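Local atomic coordinates of uracil-DNA glycosylase (Sulfolobus tokodaii str. 7, PDB entry 4ZBY), a protein that belongs to the uracil-DNA glycosylase superfamily, an alpha/beta fold built round a central sheet, and holds an iron/sulfur cluster and uracil in the crystal. Residues 9-14 / 24-29; 112-117 / 153-158; 128-133 / 146-151. All coordinates share one frame; numbering follows the deposited sequence.

Interaction 1 is a largely buried contact near the iron/sulfur cluster, on the opposite side of the chain's centre from interaction 3. It pins the end of helix 4-12 to the loop before strand 30-31; between the two chains the packing is aliphatic, with one bridging water, and C14 at the helix end binds the cluster. Interactions 2 and 3 are both partly buried and lie side by side, touching each other and sharing the sheet in which strands 155-162 and 148-152 are neighbours; I157 O and W150 N meet there at 2.7 Å, probably in a hydrogen bond. Interaction 2 is strand pairing with water and lysine chains at its margin, whereas interaction 3 packs a helix on that sheet through aromatic rings and a methionine.

Interaction 1: 9-14 / 24-29; sequences EEVISC and TNAVPG. With SF4 (iron/sulfur cluster), chain B.
With CG1 of V11 anti to the backbone N (chi1 164°), this methyl points across to the loop and enters the angle between A26 and P28, 3.6 Å from A26 CB and 3.9 Å from P28 CB. The first torsion of C14 is also anti (chi1 -173°), and it swings SG to the cluster, where it binds the iron FE2 at 2.4 Å. Alanine suits position 26 because the backbones come close: its methyl lies 3.3 Å from V11 O, the carbonyl that also accepts the N-H of C14 at 3.0 Å and helps fix the turn at the helix end. P28 offers a compact apolar ring, with I12 CG1 more loosely placed beside its CG. One water joins the two chains, donating to I12 O at 2.9 Å and accepting from A26 N at the same distance. Around this patch, Y105 of helix 96-113 packs on V11 and C14, and A26 rests on C86, another cysteine of the cluster pocket. V11 CG1 also lies about 4.0 Å from the cluster sulfur S1, which implies an aliphatic border to the cluster on this side, though charged residues also line its pocket.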
loop_
_atom_site.group_PDB
_atom_site.type_symbol
_atom_site.label_atom_id
_atom_site.label_comp_id
_atom_site.label_asym_id
_atom_site.label_seq_id
_atom_site.Cartn_x
_atom_site.Cartn_y
_atom_site.Cartn_z
ATOM N N GLU A 9 13.452 -11.584 -1.991
ATOM C CA GLU A 9 14.523 -12.034 -2.867
ATOM C C GLU A 9 14.120 -12.047 -4.324
ATOM O O GLU A 9 14.895 -11.649 -5.193
ATOM C CB GLU A 9 14.972 -13.426 -2.462
ATOM C CG GLU A 9 15.703 -13.402 -1.150
ATOM C CD GLU A 9 16.768 -12.319 -1.133
ATOM O OE1 GLU A 9 17.757 -12.450 -1.898
ATOM O OE2 GLU A 9 16.600 -11.326 -0.381
ATOM N N GLU A 10 12.907 -12.522 -4.584
ATOM C CA GLU A 10 12.399 -12.617 -5.946
ATOM C C GLU A 10 12.225 -11.244 -6.546
ATOM O O GLU A 10 12.598 -11.038 -7.694
ATOM C CB GLU A 10 11.068 -13.361 -5.983
ATOM C CG GLU A 10 11.195 -14.837 -5.622
ATOM C CD GLU A 10 9.884 -15.570 -5.762
ATOM O OE1 GLU A 10 9.022 -15.086 -6.527
ATOM O OE2 GLU A 10 9.713 -16.637 -5.103
ATOM N N VAL A 11 11.644 -10.324 -5.776
ATOM C CA VAL A 11 11.400 -8.962 -6.273
ATOM C C VAL A 11 12.724 -8.264 -6.601
ATOM O O VAL A 11 12.856 -7.626 -7.641
ATOM C CB VAL A 11 10.613 -8.132 -5.263
ATOM C CG1 VAL A 11 10.699 -6.614 -5.589
ATOM C CG2 VAL A 11 9.150 -8.590 -5.240
ATOM N N ILE A 12 13.710 -8.414 -5.722
ATOM C CA ILE A 12 14.975 -7.703 -5.896
ATOM C C ILE A 12 15.681 -8.092 -7.192
ATOM O O ILE A 12 16.376 -7.265 -7.808
ATOM C CB ILE A 12 15.872 -7.941 -4.685
ATOM C CG1 ILE A 12 15.394 -7.032 -3.535
ATOM C CG2 ILE A 12 17.341 -7.707 -5.025
ATOM C CD1 ILE A 12 16.079 -7.351 -2.215
ATOM N N SER A 13 15.466 -9.322 -7.648
ATOM C CA SER A 13 16.064 -9.753 -8.920
ATOM C C SER A 13 15.070 -9.952 -10.047
ATOM O O SER A 13 15.424 -10.537 -11.080
ATOM C CB SER A 13 16.826 -11.056 -8.727
ATOM O OG SER A 13 17.942 -10.852 -7.892
ATOM N N CYS A 14 13.842 -9.483 -9.845
ATOM C CA CYS A 14 12.741 -9.755 -10.772
ATOM C C CYS A 14 12.878 -9.096 -12.129
ATOM O O CYS A 14 13.219 -7.919 -12.223
ATOM C CB CYS A 14 11.424 -9.300 -10.145
ATOM S SG CYS A 14 9.991 -9.776 -11.111
ATOM N N THR A 24 17.030 1.272 -10.332
ATOM C CA THR A 24 18.231 1.140 -9.519
ATOM C C THR A 24 17.968 0.014 -8.531
ATOM O O THR A 24 18.730 -0.946 -8.462
ATOM C CB THR A 24 18.568 2.430 -8.761
ATOM O OG1 THR A 24 18.681 3.502 -9.704
ATOM C CG2 THR A 24 19.939 2.283 -8.020
ATOM N N ASN A 25 16.864 0.118 -7.805
ATOM C CA ASN A 25 16.454 -0.933 -6.859
ATOM C C ASN A 25 14.979 -1.230 -6.960
ATOM O O ASN A 25 14.187 -0.303 -6.972
ATOM C CB ASN A 25 16.710 -0.528 -5.406
ATOM C CG ASN A 25 18.161 -0.381 -5.095
ATOM O OD1 ASN A 25 18.882 -1.374 -4.940
ATOM N ND2 ASN A 25 18.611 0.858 -5.004
ATOM N N ALA A 26 14.615 -2.512 -7.001
ATOM C CA ALA A 26 13.209 -2.904 -6.838
ATOM C C ALA A 26 12.853 -2.617 -5.393
ATOM O O ALA A 26 13.750 -2.560 -4.546
ATOM C CB ALA A 26 13.006 -4.384 -7.164
ATOM N N VAL A 27 11.560 -2.486 -5.097
ATOM C CA VAL A 27 11.101 -2.120 -3.760
ATOM C C VAL A 27 10.042 -3.106 -3.299
ATOM O O VAL A 27 8.830 -2.893 -3.562
ATOM C CB VAL A 27 10.520 -0.673 -3.758
ATOM C CG1 VAL A 27 10.120 -0.236 -2.370
ATOM C CG2 VAL A 27 11.553 0.334 -4.348
ATOM N N PRO A 28 10.458 -4.181 -2.602
ATOM C CA PRO A 28 9.485 -5.205 -2.195
ATOM C C PRO A 28 8.537 -4.748 -1.077
ATOM O O PRO A 28 7.393 -5.211 -1.018
ATOM C CB PRO A 28 10.359 -6.374 -1.710
ATOM C CG PRO A 28 11.692 -5.805 -1.455
ATOM C CD PRO A 28 11.847 -4.613 -2.408
ATOM N N GLY A 29 8.963 -3.806 -0.254
ATOM C CA GLY A 29 8.145 -3.404 0.886
ATOM C C GLY A 29 8.906 -3.771 2.136
ATOM O O GLY A 29 9.828 -4.572 2.072
HETATM FE FE1 SF4 B . 7.880 -5.747 -12.844
HETATM FE FE2 SF4 B . 9.081 -7.571 -11.312
HETATM FE FE3 SF4 B . 9.534 -4.951 -10.870
HETATM FE FE4 SF4 B . 7.168 -6.022 -10.273
HETATM S S1 SF4 B . 9.156 -6.497 -9.279
HETATM S S2 SF4 B . 7.510 -4.068 -11.325
HETATM S S3 SF4 B . 6.928 -7.567 -11.937
HETATM S S4 SF4 B . 10.076 -6.152 -12.768
HETATM O O HOH W 1 16.684 -4.516 -7.055
#

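Interaction 2: 112-117 / 153-158; sequences IIMPKI and KEKEII
K116 and I158 make the direct backbone link: I158 N donates to K116 O at 2.9 Å, nearly straight at 171°, with the donor tilted 25° from the carbonyl plane. One residue on, the CA-H of I117 points at I158 O, 3.2 Å from CA to O, the close backbone approach expected where parallel strands start to pair. Water widens this link. A molecule donating to K116 O at 2.8 Å and to E156 O at 3.0 Å bridges the chains where they splay apart, and K116 O thereby receives two donors. A second water sits between P115 O and E156 O.

Among the apolar contacts, I117 and I158 lie side by side on one face of the sheet, CG1 of the first 4.1 Å from CB of the second; beta-branched residues suit extended strands. On the other flank, I157 CD1 meets M114 CE and, at the limit of contact, P115 CD. The same side chain packs closely on a carbonyl oxygen, its CG1 3.4 Å from P115 O.

M114, with positive phi just after the helix, has its chain bent at chi2 and chi3 (both near -65°), which folds CE back over the aliphatic part of K155, 3.7 Å from CD. A flexible thioether suits this curled course. The amine of K155 ends 3.6 Å from M114 CB and forms a salt bridge with E154 OE2. K116 turns away, fully extended, and its NZ bonds T191 O and A189 O.

The contact thus joins the exit of helix 96-113 to the central sheet: strand 117-121 runs parallel between strands 37-41 and 155-162, M38 covers P115 and I113, Y152 of strand 148-152 packs on M114 and I157, and helix 4-12 lies against I112 and I113.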
loop_
_atom_site.group_PDB
_atom_site.type_symbol
_atom_site.label_atom_id
_atom_site.label_comp_id
_atom_site.label_asym_id
_atom_site.label_seq_id
_atom_site.Cartn_x
_atom_site.Cartn_y
_atom_site.Cartn_z
ATOM N N ILE A 112 0.435 -14.006 3.548
ATOM C CA ILE A 112 1.303 -14.321 4.661
ATOM C C ILE A 112 0.988 -13.433 5.855
ATOM O O ILE A 112 0.835 -13.930 6.972
ATOM C CB ILE A 112 2.783 -14.166 4.278
ATOM C CG1 ILE A 112 3.239 -15.337 3.393
ATOM C CG2 ILE A 112 3.659 -14.057 5.518
ATOM C CD1 ILE A 112 4.428 -14.985 2.513
ATOM N N ILE A 113 0.895 -12.130 5.627
ATOM C CA ILE A 113 0.665 -11.209 6.728
ATOM C C ILE A 113 -0.741 -11.317 7.339
ATOM O O ILE A 113 -0.884 -11.288 8.565
ATOM C CB ILE A 113 0.944 -9.772 6.264
ATOM C CG1 ILE A 113 2.429 -9.640 5.898
ATOM C CG2 ILE A 113 0.635 -8.792 7.372
ATOM C CD1 ILE A 113 2.745 -8.406 5.081
ATOM N N MET A 114 -1.764 -11.447 6.492
ATOM C CA MET A 114 -3.163 -11.447 6.933
ATOM C C MET A 114 -3.462 -10.327 7.912
ATOM O O MET A 114 -3.955 -10.573 9.027
ATOM C CB MET A 114 -3.546 -12.811 7.547
ATOM C CG MET A 114 -3.519 -13.930 6.518
ATOM S SD MET A 114 -4.709 -13.649 5.185
ATOM C CE MET A 114 -6.235 -13.787 6.137
ATOM N N PRO A 115 -3.210 -9.084 7.493
ATOM C CA PRO A 115 -3.431 -7.947 8.393
ATOM C C PRO A 115 -4.904 -7.748 8.768
ATOM O O PRO A 115 -5.839 -8.162 8.034
ATOM C CB PRO A 115 -2.913 -6.772 7.576
ATOM C CG PRO A 115 -3.266 -7.176 6.139
ATOM C CD PRO A 115 -2.977 -8.653 6.101
ATOM N N LYS A 116 -5.122 -7.130 9.924
ATOM C CA LYS A 116 -6.467 -6.723 10.323
ATOM C C LYS A 116 -7.039 -5.691 9.340
ATOM O O LYS A 116 -8.238 -5.690 9.037
ATOM C CB LYS A 116 -6.435 -6.119 11.740
ATOM C CG LYS A 116 -7.808 -5.671 12.255
ATOM C CD LYS A 116 -7.688 -5.112 13.691
ATOM C CE LYS A 116 -9.062 -4.864 14.315
ATOM N NZ LYS A 116 -8.961 -4.330 15.708
ATOM N N ILE A 117 -6.177 -4.779 8.919
ATOM C CA ILE A 117 -6.571 -3.656 8.072
ATOM C C ILE A 117 -5.599 -3.518 6.918
ATOM O O ILE A 117 -4.370 -3.575 7.129
ATOM C CB ILE A 117 -6.584 -2.338 8.873
ATOM C CG1 ILE A 117 -7.594 -2.394 10.010
ATOM C CG2 ILE A 117 -6.841 -1.106 7.965
ATOM C CD1 ILE A 117 -7.355 -1.363 11.074
ATOM N N LYS A 153 -9.889 -16.043 3.306
ATOM C CA LYS A 153 -9.462 -17.276 3.982
ATOM C C LYS A 153 -10.255 -17.414 5.268
ATOM O O LYS A 153 -11.484 -17.281 5.258
ATOM C CB LYS A 153 -7.943 -17.275 4.251
ATOM C CG LYS A 153 -7.111 -17.122 2.985
ATOM C CD LYS A 153 -5.610 -17.235 3.241
ATOM C CE LYS A 153 -4.823 -17.084 1.945
ATOM N NZ LYS A 153 -5.279 -18.053 0.907
ATOM N N GLU A 154 -9.561 -17.610 6.386
ATOM C CA GLU A 154 -10.240 -17.886 7.654
ATOM C C GLU A 154 -10.678 -16.609 8.369
ATOM O O GLU A 154 -11.395 -16.663 9.363
ATOM C CB GLU A 154 -9.334 -18.718 8.574
ATOM C CG GLU A 154 -8.208 -17.935 9.253
ATOM C CD GLU A 154 -6.965 -17.756 8.383
ATOM O OE1 GLU A 154 -6.899 -18.333 7.276
ATOM O OE2 GLU A 154 -6.043 -17.035 8.818
ATOM N N LYS A 155 -10.256 -15.462 7.849
ATOM C CA LYS A 155 -10.455 -14.193 8.532
ATOM C C LYS A 155 -11.302 -13.202 7.750
ATOM O O LYS A 155 -11.816 -13.502 6.674
ATOM C CB LYS A 155 -9.098 -13.542 8.834
ATOM C CG LYS A 155 -8.240 -14.286 9.843
ATOM C CD LYS A 155 -6.787 -13.788 9.830
ATOM C CE LYS A 155 -5.953 -14.490 10.898
ATOM N NZ LYS A 155 -4.485 -14.480 10.613
ATOM N N GLU A 156 -11.453 -12.021 8.333
ATOM C CA GLU A 156 -11.953 -10.847 7.648
ATOM C C GLU A 156 -10.812 -9.857 7.608
ATOM O O GLU A 156 -10.035 -9.768 8.566
ATOM C CB GLU A 156 -13.136 -10.213 8.370
ATOM C CG GLU A 156 -14.419 -11.018 8.379
ATOM C CD GLU A 156 -15.559 -10.258 9.038
ATOM O OE1 GLU A 156 -15.273 -9.308 9.801
ATOM O OE2 GLU A 156 -16.735 -10.599 8.788
ATOM N N ILE A 157 -10.705 -9.114 6.515
ATOM C CA ILE A 157 -9.756 -8.015 6.435
ATOM C C ILE A 157 -10.555 -6.753 6.205
ATOM O O ILE A 157 -11.475 -6.739 5.380
ATOM C CB ILE A 157 -8.733 -8.208 5.296
ATOM C CG1 ILE A 157 -7.829 -9.405 5.619
ATOM C CG2 ILE A 157 -7.878 -6.940 5.119
ATOM C CD1 ILE A 157 -6.962 -9.846 4.468
ATOM N N ILE A 158 -10.245 -5.709 6.959
ATOM C CA ILE A 158 -10.915 -4.426 6.768
ATOM C C ILE A 158 -10.122 -3.615 5.767
ATOM O O ILE A 158 -8.951 -3.311 6.007
ATOM C CB ILE A 158 -11.003 -3.646 8.067
ATOM C CG1 ILE A 158 -11.832 -4.421 9.097
ATOM C CG2 ILE A 158 -11.591 -2.303 7.815
ATOM C CD1 ILE A 158 -11.692 -3.869 10.509
HETATM O O HOH W 2 -7.199 -10.412 9.233
HETATM O O HOH W 3 -10.059 -7.373 10.365
#

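Interaction 3: 128-133 / 146-151; sequences YIFSKM and KSYVWK
A water gripped by K132 O and W150 NE1 spans the contact: it donates to the carbonyl at 2.7 Å and takes the indole N-H at 3.2 Å, lying in the plane of the indole at its edge. It thus gives the ring's polar N-H a partner at the helix end, while the rest of the ring is used for packing. M133 does most of that work, with CG standing over the face of the five-membered ring, 3.6 Å from its centroid and 16° off the normal, a CH-pi contact. Its sulfur lies obliquely to the same ring, a Met-aromatic contact. The chain then bends at chi3 (68°), which carries CE to Y148 CB at 3.7 Å. Helix 123-133 here packs on strand 148-152, an edge strand of the mixed sheet and antiparallel to 155-162, in the layered manner of an alpha/beta fold; the axes of the two short segments lie 9.6 Å apart at an angle of 52°. Farther along, the rim of F130 meets the face of Y148 edge-to-face, centroids 4.9 Å apart, with CZ over the tyrosine ring's centre. Tyrosine suits this margin: its face takes the phenylalanine while its hydroxyl bonds V143 O. I129 CG2 touches W150 CZ3 at 4.1 Å, and Y152 stacks on the indole.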
loop_
_atom_site.group_PDB
_atom_site.type_symbol
_atom_site.label_atom_id
_atom_site.label_comp_id
_atom_site.label_asym_id
_atom_site.label_seq_id
_atom_site.Cartn_x
_atom_site.Cartn_y
_atom_site.Cartn_z
ATOM N N TYR A 128 -7.109 -2.169 -7.391
ATOM C CA TYR A 128 -6.580 -3.529 -7.422
ATOM C C TYR A 128 -7.214 -4.387 -6.321
ATOM O O TYR A 128 -7.730 -5.481 -6.576
ATOM C CB TYR A 128 -5.031 -3.559 -7.261
ATOM C CG TYR A 128 -4.593 -5.002 -7.224
ATOM C CD1 TYR A 128 -4.281 -5.634 -6.029
ATOM C CD2 TYR A 128 -4.609 -5.767 -8.384
ATOM C CE1 TYR A 128 -3.967 -6.993 -6.003
ATOM C CE2 TYR A 128 -4.295 -7.107 -8.366
ATOM C CZ TYR A 128 -3.977 -7.717 -7.174
ATOM O OH TYR A 128 -3.659 -9.057 -7.190
ATOM N N ILE A 129 -7.168 -3.888 -5.093
ATOM C CA ILE A 129 -7.672 -4.668 -3.961
ATOM C C ILE A 129 -9.186 -4.849 -4.095
ATOM O O ILE A 129 -9.689 -5.936 -3.839
ATOM C CB ILE A 129 -7.316 -4.025 -2.591
ATOM C CG1 ILE A 129 -5.799 -4.092 -2.349
ATOM C CG2 ILE A 129 -8.103 -4.710 -1.451
ATOM C CD1 ILE A 129 -5.218 -5.498 -2.270
ATOM N N PHE A 130 -9.905 -3.818 -4.554
ATOM C CA PHE A 130 -11.346 -3.977 -4.791
ATOM C C PHE A 130 -11.622 -5.083 -5.795
ATOM O O PHE A 130 -12.635 -5.785 -5.685
ATOM C CB PHE A 130 -11.979 -2.664 -5.268
ATOM C CG PHE A 130 -12.440 -1.777 -4.150
ATOM C CD1 PHE A 130 -13.605 -1.038 -4.275
ATOM C CD2 PHE A 130 -11.721 -1.698 -2.965
ATOM C CE1 PHE A 130 -14.032 -0.217 -3.230
ATOM C CE2 PHE A 130 -12.135 -0.889 -1.922
ATOM C CZ PHE A 130 -13.298 -0.155 -2.046
ATOM N N SER A 131 -10.732 -5.252 -6.775
ATOM C CA SER A 131 -10.925 -6.306 -7.765
ATOM C C SER A 131 -10.747 -7.698 -7.149
ATOM O O SER A 131 -11.497 -8.620 -7.489
ATOM C CB SER A 131 -9.989 -6.118 -8.980
ATOM O OG SER A 131 -8.635 -6.482 -8.687
ATOM N N LYS A 132 -9.809 -7.834 -6.219
ATOM C CA LYS A 132 -9.629 -9.089 -5.491
ATOM C C LYS A 132 -10.814 -9.367 -4.559
ATOM O O LYS A 132 -11.196 -10.519 -4.363
ATOM C CB LYS A 132 -8.328 -9.071 -4.681
ATOM C CG LYS A 132 -7.061 -9.016 -5.511
ATOM C CD LYS A 132 -6.907 -10.254 -6.398
ATOM C CE LYS A 132 -6.955 -9.887 -7.872
ATOM N NZ LYS A 132 -6.203 -10.858 -8.731
ATOM N N MET A 133 -11.384 -8.309 -3.989
ATOM C CA MET A 133 -12.525 -8.414 -3.077
ATOM C C MET A 133 -13.810 -8.728 -3.783
ATOM O O MET A 133 -14.747 -9.267 -3.192
ATOM C CB MET A 133 -12.745 -7.104 -2.323
ATOM C CG MET A 133 -11.653 -6.716 -1.401
ATOM S SD MET A 133 -11.923 -5.029 -0.858
ATOM C CE MET A 133 -13.373 -5.236 0.140
ATOM N N LYS A 146 -14.203 5.138 4.051
ATOM C CA LYS A 146 -14.951 4.201 4.863
ATOM C C LYS A 146 -14.374 2.808 4.720
ATOM O O LYS A 146 -13.513 2.550 3.867
ATOM C CB LYS A 146 -16.438 4.232 4.505
ATOM C CG LYS A 146 -16.815 3.578 3.205
ATOM C CD LYS A 146 -18.328 3.403 3.178
ATOM C CE LYS A 146 -18.816 2.827 1.869
ATOM N NZ LYS A 146 -20.311 2.875 1.787
ATOM N N SER A 147 -14.817 1.910 5.588
ATOM C CA SER A 147 -14.272 0.567 5.584
ATOM C C SER A 147 -15.125 -0.417 4.779
ATOM O O SER A 147 -16.361 -0.280 4.624
ATOM C CB SER A 147 -14.090 0.069 7.021
ATOM O OG SER A 147 -15.272 0.251 7.748
ATOM N N TYR A 148 -14.430 -1.399 4.219
ATOM C CA TYR A 148 -15.047 -2.436 3.397
ATOM C C TYR A 148 -14.578 -3.782 3.936
ATOM O O TYR A 148 -13.384 -3.999 4.120
ATOM C CB TYR A 148 -14.662 -2.257 1.928
ATOM C CG TYR A 148 -15.113 -0.940 1.340
ATOM C CD1 TYR A 148 -14.356 0.218 1.501
ATOM C CD2 TYR A 148 -16.291 -0.853 0.607
ATOM C CE1 TYR A 148 -14.764 1.422 0.972
ATOM C CE2 TYR A 148 -16.710 0.356 0.064
ATOM C CZ TYR A 148 -15.947 1.491 0.256
ATOM O OH TYR A 148 -16.376 2.685 -0.292
ATOM N N VAL A 149 -15.503 -4.684 4.228
ATOM C CA VAL A 149 -15.073 -5.954 4.797
ATOM C C VAL A 149 -14.715 -6.954 3.695
ATOM O O VAL A 149 -15.522 -7.233 2.792
ATOM C CB VAL A 149 -16.148 -6.551 5.705
ATOM C CG1 VAL A 149 -15.738 -7.944 6.164
ATOM C CG2 VAL A 149 -16.374 -5.634 6.895
ATOM N N TRP A 150 -13.499 -7.477 3.765
ATOM C CA TRP A 150 -13.036 -8.481 2.830
ATOM C C TRP A 150 -12.976 -9.822 3.550
ATOM O O TRP A 150 -12.096 -10.050 4.373
ATOM C CB TRP A 150 -11.677 -8.085 2.278
ATOM C CG TRP A 150 -11.088 -8.971 1.209
ATOM C CD1 TRP A 150 -11.698 -9.987 0.525
ATOM C CD2 TRP A 150 -9.742 -8.912 0.724
ATOM N NE1 TRP A 150 -10.806 -10.562 -0.360
ATOM C CE2 TRP A 150 -9.603 -9.915 -0.258
ATOM C CE3 TRP A 150 -8.649 -8.096 1.014
ATOM C CZ2 TRP A 150 -8.407 -10.116 -0.953
ATOM C CZ3 TRP A 150 -7.455 -8.308 0.338
ATOM C CH2 TRP A 150 -7.342 -9.316 -0.627
ATOM N N LYS A 151 -13.925 -10.702 3.268
ATOM C CA LYS A 151 -13.821 -12.053 3.801
ATOM C C LYS A 151 -12.716 -12.769 3.041
ATOM O O LYS A 151 -12.798 -12.955 1.825
ATOM C CB LYS A 151 -15.154 -12.794 3.706
ATOM C CG LYS A 151 -16.081 -12.445 4.830
ATOM C CD LYS A 151 -15.814 -13.338 6.032
ATOM C CE LYS A 151 -16.936 -13.218 7.055
ATOM N NZ LYS A 151 -16.906 -14.308 8.076
HETATM O O HOH W 4 -10.450 -12.581 -2.792
#